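Long-range contacts in glycerol kinase, putative (PDB 2W40), which probably transfers a phosphate group from ATP to glycerol, giving sn-glycerol 3-phosphate, in the manner of FGGY-family kinases: residues G80-Q84 against I167-I172; S285-L289 against S398-D402; A366-G370 against A495-T499; M424-I430 against F476-M480. One frame throughout, in Å; residues are numbered along the deposited sequence. Where two conformers were deposited one is given.

Contact 1: G80-Q84 against I167-I172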
loop_
_atom_site.group_PDB
_atom_site.type_symbol
_atom_site.label_atom_id
_atom_site.label_comp_id
_atom_site.label_asym_id
_atom_site.label_seq_id
_atom_site.Cartn_x
_atom_site.Cartn_y
_atom_site.Cartn_z
ATOM N N GLY C 80 -32.251 -17.939 19.407
ATOM C CA GLY C 80 -30.974 -17.558 20.062
ATOM C C GLY C 80 -30.353 -16.363 19.306
ATOM O O GLY C 80 -30.502 -16.221 18.085
ATOM N N ILE C 81 -29.737 -15.482 20.094
ATOM C CA ILE C 81 -29.159 -14.258 19.604
ATOM C C ILE C 81 -27.668 -14.250 19.907
ATOM O O ILE C 81 -27.237 -14.525 21.045
ATOM C CB ILE C 81 -29.829 -13.031 20.242
ATOM C CG1 ILE C 81 -31.250 -12.966 19.681
ATOM C CG2 ILE C 81 -29.020 -11.756 19.947
ATOM C CD1 ILE C 81 -32.126 -11.858 20.163
ATOM N N THR C 82 -26.850 -13.940 18.878
ATOM C CA THR C 82 -25.445 -13.667 19.076
ATOM C C THR C 82 -25.020 -12.515 18.225
ATOM O O THR C 82 -25.717 -12.162 17.269
ATOM C CB THR C 82 -24.613 -14.983 18.845
ATOM O OG1 THR C 82 -23.312 -14.783 19.352
ATOM C CG2 THR C 82 -24.613 -15.437 17.395
ATOM N N ASN C 83 -23.915 -11.894 18.584
ATOM C CA ASN C 83 -23.643 -10.565 18.019
ATOM C C ASN C 83 -22.220 -10.130 18.156
ATOM O O ASN C 83 -21.519 -10.555 19.060
ATOM C CB ASN C 83 -24.449 -9.531 18.848
ATOM C CG ASN C 83 -24.077 -9.592 20.355
ATOM O OD1 ASN C 83 -24.463 -10.557 21.060
ATOM N ND2 ASN C 83 -23.391 -8.487 20.895
ATOM N N GLN C 84 -21.799 -9.285 17.223
ATOM C CA GLN C 84 -20.582 -8.517 17.328
ATOM C C GLN C 84 -20.607 -7.813 18.719
ATOM O O GLN C 84 -21.617 -7.148 19.085
ATOM C CB GLN C 84 -20.553 -7.456 16.206
ATOM C CG GLN C 84 -21.799 -6.615 16.049
ATOM C CD GLN C 84 -21.589 -5.259 15.359
ATOM O OE1 GLN C 84 -20.523 -4.649 15.478
ATOM N NE2 GLN C 84 -22.646 -4.755 14.726
ATOM N N ILE C 167 -25.229 -4.796 20.994
ATOM C CA ILE C 167 -26.110 -5.135 19.889
ATOM C C ILE C 167 -27.173 -6.180 20.325
ATOM O O ILE C 167 -28.294 -6.148 19.921
ATOM C CB ILE C 167 -25.297 -5.636 18.689
ATOM C CG1 ILE C 167 -24.522 -4.478 18.037
ATOM C CG2 ILE C 167 -26.166 -6.449 17.654
ATOM C CD1 ILE C 167 -25.417 -3.581 17.187
ATOM N N ASN C 168 -26.765 -7.086 21.225
ATOM C CA ASN C 168 -27.718 -8.037 21.744
ATOM C C ASN C 168 -28.889 -7.407 22.437
ATOM O O ASN C 168 -30.044 -7.755 22.179
ATOM C CB ASN C 168 -27.100 -9.021 22.707
ATOM C CG ASN C 168 -26.437 -8.384 23.892
ATOM O OD1 ASN C 168 -25.660 -7.416 23.723
ATOM N ND2 ASN C 168 -26.620 -8.976 25.075
ATOM N N THR C 169 -28.577 -6.409 23.309
ATOM C CA THR C 169 -29.581 -5.620 24.005
ATOM C C THR C 169 -30.517 -4.884 23.034
ATOM O O THR C 169 -31.769 -4.829 23.227
ATOM C CB THR C 169 -28.911 -4.679 24.997
ATOM O OG1 THR C 169 -28.063 -5.440 25.839
ATOM C CG2 THR C 169 -29.994 -3.925 25.869
ATOM N N TRP C 170 -29.920 -4.323 21.976
ATOM C CA TRP C 170 -30.646 -3.593 20.957
ATOM C C TRP C 170 -31.679 -4.578 20.246
ATOM O O TRP C 170 -32.866 -4.247 20.055
ATOM C CB TRP C 170 -29.655 -2.976 19.992
ATOM C CG TRP C 170 -30.210 -2.261 18.806
ATOM C CD1 TRP C 170 -30.008 -2.595 17.485
ATOM C CD2 TRP C 170 -31.098 -1.113 18.795
ATOM N NE1 TRP C 170 -30.679 -1.697 16.652
ATOM C CE2 TRP C 170 -31.379 -0.806 17.416
ATOM C CE3 TRP C 170 -31.695 -0.352 19.811
ATOM C CZ2 TRP C 170 -32.174 0.283 17.027
ATOM C CZ3 TRP C 170 -32.485 0.716 19.446
ATOM C CH2 TRP C 170 -32.729 1.044 18.058
ATOM N N LEU C 171 -31.196 -5.710 19.819
ATOM C CA LEU C 171 -32.050 -6.661 19.123
ATOM C C LEU C 171 -33.195 -7.123 20.010
ATOM O O LEU C 171 -34.334 -7.189 19.592
ATOM C CB LEU C 171 -31.189 -7.828 18.613
ATOM C CG LEU C 171 -30.551 -7.749 17.263
ATOM C CD1 LEU C 171 -29.980 -6.396 16.874
ATOM C CD2 LEU C 171 -29.656 -8.958 16.932
ATOM N N ILE C 172 -32.909 -7.478 21.252
ATOM C CA ILE C 172 -33.929 -8.004 22.155
ATOM C C ILE C 172 -34.947 -6.895 22.481
ATOM O O ILE C 172 -36.170 -7.120 22.427
ATOM C CB ILE C 172 -33.255 -8.567 23.478
ATOM C CG1 ILE C 172 -32.375 -9.851 23.177
ATOM C CG2 ILE C 172 -34.339 -8.753 24.571
ATOM C CD1 ILE C 172 -31.507 -10.237 24.434
HETATM O O HOH W 1 -22.372 -5.193 20.747
#
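Strand 80-83, an inner strand of the mixed sheet in the N-terminal FGGY region, is covered on one side by the start of helix 167-176, where Ile81 and Asn83 meet Ile172, Leu171, Asn168 and Ile167. The two short axes approach to 8.2 Å at 141°. Ile81 divides its branches: CD1 reaches CG1 of Ile172 at 3.6 Å, whereas CG2 lies a looser 4.2 Å from CD2 of Leu171. Two residues on, Asn83 sets CB against CG2 of Ile167 (3.7 Å) and OD1 over CB of Asn168 (3.5 Å). With CG of Asn83 between the backbone N and the carbonyl carbon (chi1 58°), its amide turns to the helix; the amide planes of Asn83 and Asn168 are nearly parallel, 10° apart, though the side chains themselves cross. Such helix-on-sheet packing belongs to the actin-like ATPase fold, in which strand 74-83 lies between strands 3-11 and 241-247. Asn83 ND2 donates to Gln84 O from above the carbonyl plane, and also bonds to Asn186; Asn168 ND2 turns to Thr182. A water bridges the backbones, donating a hydrogen bond to Gln84 O at 2.7 Å and accepting one from Ile167 N at 2.9 Å. Gln84 crosses Ile167 at a slant, NE2 nearest CG1, its amide held by Thr87 at OE1 and Gln11 at NE2, with its side chain about 4 Å from the bound glycerol at the nearest atoms.

Contact 2: S285-L289 against S398-D402. With EDO (1,2-ethanediol), chain B; EDO (1,2-ethanediol), chain D.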
loop_
_atom_site.group_PDB
_atom_site.type_symbol
_atom_site.label_atom_id
_atom_site.label_comp_id
_atom_site.label_asym_id
_atom_site.label_seq_id
_atom_site.Cartn_x
_atom_site.Cartn_y
_atom_site.Cartn_z
ATOM N N SER C 285 -3.886 -12.021 32.697
ATOM C CA SER C 285 -2.736 -12.069 31.806
ATOM C C SER C 285 -1.673 -11.091 32.309
ATOM O O SER C 285 -1.982 -10.054 32.846
ATOM C CB SER C 285 -3.143 -11.695 30.373
ATOM O OG SER C 285 -2.101 -11.811 29.470
ATOM N N THR C 286 -0.438 -11.471 32.104
ATOM C CA THR C 286 0.682 -10.504 32.130
ATOM C C THR C 286 1.318 -10.245 30.747
ATOM O O THR C 286 2.399 -9.545 30.652
ATOM C CB THR C 286 1.795 -10.950 33.089
ATOM O OG1 THR C 286 2.383 -12.149 32.610
ATOM C CG2 THR C 286 1.255 -11.142 34.520
ATOM N N CYS C 287 0.646 -10.714 29.692
ATOM C CA CYS C 287 1.153 -10.840 28.340
ATOM C C CYS C 287 0.124 -10.293 27.359
ATOM O O CYS C 287 0.225 -10.621 26.215
ATOM C CB CYS C 287 1.468 -12.404 27.955
ATOM S SG CYS C 287 2.785 -12.952 28.939
ATOM N N GLY C 288 -0.762 -9.387 27.762
ATOM C CA GLY C 288 -1.610 -8.772 26.803
ATOM C C GLY C 288 -2.864 -9.452 26.361
ATOM O O GLY C 288 -3.459 -9.041 25.390
ATOM N N LEU C 289 -3.298 -10.485 27.061
ATOM C CA LEU C 289 -4.545 -11.142 26.763
ATOM C C LEU C 289 -5.630 -10.602 27.716
ATOM O O LEU C 289 -5.373 -10.067 28.797
ATOM C CB LEU C 289 -4.323 -12.658 26.922
ATOM C CG LEU C 289 -3.250 -13.312 25.992
ATOM C CD1 LEU C 289 -3.197 -14.815 26.099
ATOM C CD2 LEU C 289 -3.519 -12.993 24.462
ATOM N N SER C 398 1.734 -15.395 23.926
ATOM C CA SER C 398 1.242 -14.894 25.174
ATOM C C SER C 398 0.456 -16.004 25.935
ATOM O O SER C 398 0.539 -16.122 27.140
ATOM C CB SER C 398 0.360 -13.637 24.920
ATOM O OG SER C 398 1.127 -12.559 24.457
ATOM N N LEU C 399 -0.381 -16.727 25.219
ATOM C CA LEU C 399 -1.267 -17.706 25.795
ATOM C C LEU C 399 -0.423 -18.789 26.453
ATOM O O LEU C 399 -0.736 -19.228 27.569
ATOM C CB LEU C 399 -2.112 -18.354 24.731
ATOM C CG LEU C 399 -2.960 -19.551 25.038
ATOM C CD1 LEU C 399 -4.022 -19.712 23.880
ATOM C CD2 LEU C 399 -2.159 -20.809 25.196
ATOM N N THR C 400 0.612 -19.284 25.763
ATOM C CA THR C 400 1.422 -20.366 26.375
ATOM C C THR C 400 2.117 -19.833 27.618
ATOM O O THR C 400 2.225 -20.536 28.625
ATOM C CB THR C 400 2.365 -21.045 25.383
ATOM O OG1 THR C 400 3.218 -20.083 24.801
ATOM C CG2 THR C 400 1.568 -21.757 24.264
ATOM N N SER C 401 2.581 -18.583 27.615
ATOM C CA SER C 401 3.154 -17.990 28.820
ATOM C C SER C 401 2.183 -17.880 29.961
ATOM O O SER C 401 2.453 -18.317 31.108
ATOM C CB SER C 401 3.722 -16.610 28.505
ATOM O OG SER C 401 4.291 -15.998 29.660
ATOM N N ASP C 402 1.045 -17.264 29.695
ATOM C CA ASP C 402 0.010 -17.130 30.705
ATOM C C ASP C 402 -0.497 -18.477 31.254
ATOM O O ASP C 402 -0.836 -18.556 32.464
ATOM C CB ASP C 402 -1.175 -16.385 30.149
ATOM C CG ASP C 402 -0.973 -14.878 30.071
ATOM O OD1 ASP C 402 -0.181 -14.321 30.903
ATOM O OD2 ASP C 402 -1.695 -14.297 29.242
HETATM C C1 EDO B . -4.869 -7.162 29.757
HETATM O O1 EDO B . -3.741 -8.068 29.721
HETATM C C2 EDO B . -5.091 -6.477 28.436
HETATM O O2 EDO B . -6.145 -5.614 28.514
HETATM C C1 EDO D . 5.121 -12.208 21.174
HETATM O O1 EDO D . 5.691 -13.409 20.513
HETATM C C2 EDO D . 3.758 -12.326 21.898
HETATM O O2 EDO D . 3.588 -12.255 23.345
HETATM O O HOH W 2 1.109 -14.462 33.319
#
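An ST turn at Ser285 docks on Asp402, close to the C-terminal end of helix 377-403. Ser285 OG receives the backbone N-H groups of Cys287 and Leu289, each at 3.0 Å, and donates to Asp402 OD2 over a short 2.5 Å, arriving on the syn lone pair. Three bonds therefore grip one hydroxyl, which fixes its rotation. Placing OG opposite the backbone N (chi1 -176°) is what lets it face both the turn and the acid. The other carboxylate oxygen, Asp402 OD1, takes Thr286 N at 3.1 Å, on the syn side but 21° out of plane, and a water that also bonds to Thr286 OG1. With donors on both oxygens the carboxylate is probably kept ionised. A turn earlier in the helix, Ser398 OG donates to Cys287 O at 2.8 Å in the carbonyl plane, while a 1,2-ethanediol, probably from the crystallisation liquor, donates to the same hydroxyl. Packing here is tight: CB of Cys287 lies 3.5 Å from CB of Ser398, and Leu289 pushes CD1 to 3.5 Å from CA of Leu399. Gly288 passes its carbonyl to Trp360. The ST turn thus stands just before edge strand 290-295 and is held to helix 377-403, whose Leu399 packs on strand 272-279 of the mixed sheet in the C-terminal FGGY region.

Contact 3: A366-G370 against A495-T499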
loop_
_atom_site.group_PDB
_atom_site.type_symbol
_atom_site.label_atom_id
_atom_site.label_comp_id
_atom_site.label_asym_id
_atom_site.label_seq_id
_atom_site.Cartn_x
_atom_site.Cartn_y
_atom_site.Cartn_z
ATOM N N ALA C 366 -1.988 1.117 9.625
ATOM C CA ALA C 366 -1.660 0.069 8.661
ATOM C C ALA C 366 -0.542 0.580 7.775
ATOM O O ALA C 366 -0.524 1.735 7.329
ATOM C CB ALA C 366 -2.894 -0.344 7.835
ATOM N N SER C 367 0.478 -0.281 7.591
ATOM C CA SER C 367 1.748 0.072 6.942
ATOM C C SER C 367 2.150 -1.060 5.999
ATOM O O SER C 367 1.971 -2.217 6.300
ATOM C CB SER C 367 2.820 0.187 8.002
ATOM O OG SER C 367 2.341 1.117 8.983
ATOM N N ILE C 368 2.673 -0.716 4.824
ATOM C CA ILE C 368 3.196 -1.684 3.825
ATOM C C ILE C 368 4.646 -1.391 3.561
ATOM O O ILE C 368 5.007 -0.214 3.356
ATOM C CB ILE C 368 2.405 -1.649 2.477
ATOM C CG1 ILE C 368 0.925 -1.825 2.690
ATOM C CG2 ILE C 368 2.871 -2.794 1.537
ATOM C CD1 ILE C 368 0.013 -1.702 1.497
ATOM N N TYR C 369 5.491 -2.427 3.645
ATOM C CA TYR C 369 6.912 -2.300 3.444
ATOM C C TYR C 369 7.416 -3.225 2.360
ATOM O O TYR C 369 6.826 -4.264 2.092
ATOM C CB TYR C 369 7.658 -2.701 4.728
ATOM C CG TYR C 369 7.253 -1.915 5.914
ATOM C CD1 TYR C 369 7.864 -0.694 6.167
ATOM C CD2 TYR C 369 6.250 -2.343 6.801
ATOM C CE1 TYR C 369 7.501 0.093 7.276
ATOM C CE2 TYR C 369 5.951 -1.550 7.965
ATOM C CZ TYR C 369 6.519 -0.337 8.120
ATOM O OH TYR C 369 6.195 0.426 9.211
ATOM N N GLY C 370 8.544 -2.850 1.750
ATOM C CA GLY C 370 9.287 -3.789 0.935
ATOM C C GLY C 370 8.967 -3.865 -0.510
ATOM O O GLY C 370 9.495 -4.758 -1.215
ATOM N N ALA C 495 9.372 -5.078 10.748
ATOM C CA ALA C 495 8.294 -4.243 10.157
ATOM C C ALA C 495 7.382 -3.708 11.247
ATOM O O ALA C 495 7.088 -2.533 11.270
ATOM C CB ALA C 495 7.485 -5.125 9.225
ATOM N N VAL C 496 7.031 -4.493 12.255
ATOM C CA VAL C 496 6.249 -3.942 13.436
ATOM C C VAL C 496 7.041 -2.868 14.208
ATOM O O VAL C 496 6.564 -1.731 14.522
ATOM C CB VAL C 496 5.747 -5.045 14.345
ATOM C CG1 VAL C 496 4.988 -4.449 15.522
ATOM C CG2 VAL C 496 4.832 -5.983 13.552
ATOM N N GLU C 497 8.314 -3.112 14.358
ATOM C CA GLU C 497 9.179 -2.090 15.044
ATOM C C GLU C 497 9.170 -0.807 14.251
ATOM O O GLU C 497 9.123 0.308 14.841
ATOM C CB GLU C 497 10.593 -2.647 15.232
ATOM C CG GLU C 497 11.440 -1.799 16.080
ATOM C CD GLU C 497 12.777 -2.477 16.428
ATOM O OE1 GLU C 497 13.010 -3.648 15.958
ATOM O OE2 GLU C 497 13.568 -1.788 17.150
ATOM N N ARG C 498 9.357 -0.880 12.921
ATOM C CA ARG C 498 9.333 0.308 12.017
ATOM C C ARG C 498 8.009 1.034 12.211
ATOM O O ARG C 498 7.955 2.284 12.211
ATOM C CB ARG C 498 9.486 -0.001 10.509
ATOM C CG ARG C 498 10.767 -0.499 10.093
ATOM C CD ARG C 498 10.795 -0.676 8.615
ATOM N NE ARG C 498 11.893 -1.583 8.363
ATOM C CZ ARG C 498 13.180 -1.229 8.536
ATOM N NH1 ARG C 498 13.547 0.045 8.654
ATOM N NH2 ARG C 498 14.135 -2.146 8.387
ATOM N N THR C 499 6.934 0.290 12.321
ATOM C CA THR C 499 5.584 0.866 12.414
ATOM C C THR C 499 5.335 1.603 13.782
ATOM O O THR C 499 4.547 2.535 13.901
ATOM C CB THR C 499 4.561 -0.277 12.245
ATOM O OG1 THR C 499 4.823 -0.905 10.987
ATOM C CG2 THR C 499 3.079 0.256 12.341
#
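The Tyr369 ring has Thr499 OG1 at its edge, in the ring plane, while Arg498 CD and Ala495 O approach it obliquely; the ring of Tyr369 of the second subunit also meets it, the two planes steeply inclined. The guanidinium plane of Arg498 is turned 55° from that of the ring. The extended aliphatic part of the arginine crosses the ring obliquely, CD lying 3.6 Å from Tyr369 CE1 and CB 3.6 Å from Tyr369 OH. Nearer the base of the ring, CD2 touches CB of Ala495 at 3.9 Å.

Tyr369 OH is the donor of a short bond, 2.6 Å, to Thr499 OG1. That hydroxyl in turn donates to Ala495 O at 2.8 Å, coming from above the carbonyl plane, so two hydrogen bonds in series link the tyrosine to the helix backbone. Thr499 N reaches Ala495 O from the other face of its plane, and the carbonyl accepts both. Thr499 can serve the two partners because OG1 lies opposite its own carbonyl carbon (chi1 -57°), which swings CG2 across to Ser367, 3.5 Å from OG. The Ser367 hydroxyl is bonded to Arg365 O.

The axes of 366-370 and 495-499, parts of strand 366-371 and helix 482-500, pass 9.4 Å apart at 128°. Beside the strand runs strand 347-349, whose Ile347 and Val349 also touch Ala495. On its other flank Ala366 and Ile368 pair antiparallel with a strand of the second subunit, and Arg498 NH1 bonds to Ile501 O of that subunit, so the sheet continues through the dimer interface.

Contact 4: M424-I430 against F476-M480. With EDO (1,2-ethanediol), chain E.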
loop_
_atom_site.group_PDB
_atom_site.type_symbol
_atom_site.label_atom_id
_atom_site.label_comp_id
_atom_site.label_asym_id
_atom_site.label_seq_id
_atom_site.Cartn_x
_atom_site.Cartn_y
_atom_site.Cartn_z
ATOM N N MET C 424 -4.346 -21.610 5.795
ATOM C CA MET C 424 -4.307 -22.390 7.034
ATOM C C MET C 424 -2.938 -23.062 7.217
ATOM O O MET C 424 -2.412 -23.177 8.343
ATOM C CB MET C 424 -5.452 -23.382 7.007
ATOM C CG MET C 424 -6.843 -22.771 7.166
ATOM S SD MET C 424 -6.898 -21.397 8.488
ATOM C CE MET C 424 -6.796 -22.470 9.795
ATOM N N GLN C 425 -2.309 -23.499 6.113
ATOM C CA GLN C 425 -0.982 -24.113 6.214
ATOM C C GLN C 425 0.052 -23.078 6.731
ATOM O O GLN C 425 0.841 -23.372 7.587
ATOM C CB GLN C 425 -0.577 -24.706 4.877
ATOM C CG GLN C 425 0.750 -25.464 5.004
ATOM C CD GLN C 425 0.690 -26.652 5.977
ATOM O OE1 GLN C 425 -0.038 -27.597 5.711
ATOM N NE2 GLN C 425 1.445 -26.605 7.014
ATOM N N PHE C 426 -0.043 -21.861 6.196
ATOM C CA PHE C 426 0.855 -20.765 6.639
ATOM C C PHE C 426 0.629 -20.453 8.119
ATOM O O PHE C 426 1.581 -20.255 8.855
ATOM C CB PHE C 426 0.649 -19.523 5.799
ATOM C CG PHE C 426 1.646 -18.474 6.052
ATOM C CD1 PHE C 426 2.896 -18.516 5.483
ATOM C CD2 PHE C 426 1.402 -17.410 6.909
ATOM C CE1 PHE C 426 3.829 -17.566 5.699
ATOM C CE2 PHE C 426 2.380 -16.468 7.138
ATOM C CZ PHE C 426 3.567 -16.544 6.520
ATOM N N ASN C 427 -0.637 -20.411 8.540
ATOM C CA ASN C 427 -0.927 -20.214 9.974
ATOM C C ASN C 427 -0.301 -21.296 10.832
ATOM O O ASN C 427 0.374 -21.057 11.812
ATOM C CB ASN C 427 -2.470 -20.171 10.237
ATOM C CG ASN C 427 -3.071 -18.792 9.994
ATOM O OD1 ASN C 427 -3.435 -18.104 10.957
ATOM N ND2 ASN C 427 -3.161 -18.375 8.733
ATOM N N SER C 428 -0.499 -22.570 10.404
ATOM C CA SER C 428 0.036 -23.707 11.192
ATOM C C SER C 428 1.547 -23.659 11.248
ATOM O O SER C 428 2.123 -23.825 12.341
ATOM C CB SER C 428 -0.410 -25.044 10.604
ATOM O OG SER C 428 0.099 -26.100 11.411
ATOM N N ASP C 429 2.169 -23.317 10.087
ATOM C CA ASP C 429 3.596 -23.153 9.951
ATOM C C ASP C 429 4.115 -22.035 10.928
ATOM O O ASP C 429 5.046 -22.238 11.765
ATOM C CB ASP C 429 3.979 -22.791 8.558
ATOM C CG ASP C 429 3.924 -23.903 7.590
ATOM O OD1 ASP C 429 3.726 -25.073 7.997
ATOM O OD2 ASP C 429 4.097 -23.594 6.370
ATOM N N ILE C 430 3.505 -20.872 10.868
ATOM C CA ILE C 430 4.045 -19.737 11.673
ATOM C C ILE C 430 3.725 -19.853 13.145
ATOM O O ILE C 430 4.595 -19.541 13.978
ATOM C CB ILE C 430 3.575 -18.436 11.141
ATOM C CG1 ILE C 430 4.182 -18.151 9.785
ATOM C CG2 ILE C 430 3.787 -17.209 12.138
ATOM C CD1 ILE C 430 5.769 -18.108 9.634
ATOM N N PHE C 476 -4.234 -29.463 9.863
ATOM C CA PHE C 476 -2.948 -28.897 9.476
ATOM C C PHE C 476 -1.895 -29.065 10.520
ATOM O O PHE C 476 -2.125 -28.864 11.725
ATOM C CB PHE C 476 -3.121 -27.379 9.142
ATOM C CG PHE C 476 -4.071 -27.128 8.001
ATOM C CD1 PHE C 476 -3.627 -27.070 6.692
ATOM C CD2 PHE C 476 -5.406 -27.053 8.257
ATOM C CE1 PHE C 476 -4.486 -26.913 5.701
ATOM C CE2 PHE C 476 -6.324 -26.907 7.271
ATOM C CZ PHE C 476 -5.908 -26.853 5.995
ATOM N N HIS C 477 -0.715 -29.468 10.077
ATOM C CA HIS C 477 0.416 -29.549 10.949
ATOM C C HIS C 477 1.495 -28.650 10.333
ATOM O O HIS C 477 1.532 -28.516 9.125
ATOM C CB HIS C 477 0.967 -30.994 10.978
ATOM C CG HIS C 477 -0.049 -32.058 11.221
ATOM N ND1 HIS C 477 -0.254 -32.617 12.472
ATOM C CD2 HIS C 477 -0.848 -32.746 10.360
ATOM C CE1 HIS C 477 -1.187 -33.559 12.375
ATOM N NE2 HIS C 477 -1.556 -33.661 11.107
ATOM N N SER C 478 2.445 -28.183 11.104
ATOM C CA SER C 478 3.549 -27.409 10.512
ATOM C C SER C 478 4.438 -28.226 9.584
ATOM O O SER C 478 4.825 -29.349 9.933
ATOM C CB SER C 478 4.442 -26.836 11.600
ATOM O OG SER C 478 5.551 -26.179 10.996
ATOM N N LYS C 479 4.752 -27.609 8.435
ATOM C CA LYS C 479 5.667 -28.164 7.406
ATOM C C LYS C 479 6.908 -27.260 7.264
ATOM O O LYS C 479 7.762 -27.483 6.424
ATOM C CB LYS C 479 4.937 -28.315 6.084
ATOM C CG LYS C 479 3.966 -29.448 6.085
ATOM C CD LYS C 479 3.351 -29.448 4.734
ATOM C CE LYS C 479 2.311 -30.559 4.600
ATOM N NZ LYS C 479 1.961 -30.902 3.207
ATOM N N MET C 480 7.104 -26.320 8.182
ATOM C CA MET C 480 8.110 -25.288 8.049
ATOM C C MET C 480 9.192 -25.528 9.076
ATOM O O MET C 480 8.866 -25.805 10.253
ATOM C CB MET C 480 7.448 -23.880 8.225
ATOM C CG MET C 480 8.479 -22.721 8.129
ATOM S SD MET C 480 7.679 -21.086 8.343
ATOM C CE MET C 480 6.827 -20.813 6.772
HETATM C C1 EDO E . 3.688 -28.691 15.806
HETATM O O1 EDO E . 4.924 -28.705 15.109
HETATM C C2 EDO E . 2.703 -28.112 14.826
HETATM O O2 EDO E . 2.245 -29.085 13.897
HETATM O O HOH W 3 -0.733 -29.836 6.975
#
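Lys479 N donates to Asp429 OD1 at 2.8 Å along an almost straight line (176°), and Gln425 NE2 donates to the same oxygen at 2.9 Å from the opposite face of the carboxylate plane. Gln425 NE2 spends its second proton on His477 O, 2.8 Å away and within the amide plane. These bonds fix the rotation of the amide; CG of Gln425 is opposite its backbone N (chi1 -175°) and the chain then bends at chi2 (62°) to bring it to the loop. A water donates to Gln425 OE1 and accepts from His477 N. Ser478 OG accepts Met480 N in an ST turn.

Outward, CB of Met424 sits over the centre of the Phe476 ring at 3.6 Å, a CH-pi contact, with Gln425 OE1 at the ring's edge. Met480 crosses Asp429 at about a right angle, CB 3.6 Å from CG, and its SD meets Ile430 CD1 at 3.8 Å. Phe476 ends edge strand 472-476 next to strand 435-438. The loop beyond it skirts helix 421-431 on the way to helix 482-500, whose Arg485 and Lys488 touch Met480; on another side of helix 421-431, Phe426 packs against helix 377-403.

In the fold
Contact 1 alone lies in the N-terminal FGGY region, across the chain's centre from the other three, and every touching residue is buried; it joins its segments by van der Waals packing of isoleucine, leucine and amide side chains, with one bridging water and glycerol nearby. Contacts 2 and 4 are partly exposed, and each seats a loop on a helix through a carboxylate that accepts a backbone N-H of the loop. Helix 377-403 carries contact 2 and also packs against the helix of contact 4. Helix 482-500 likewise joins contact 4, which leads into it, to contact 3 near its end, their centres about 23 Å apart. Contact 3, farthest from the chain's centre, is nevertheless buried, at the interface with the second subunit.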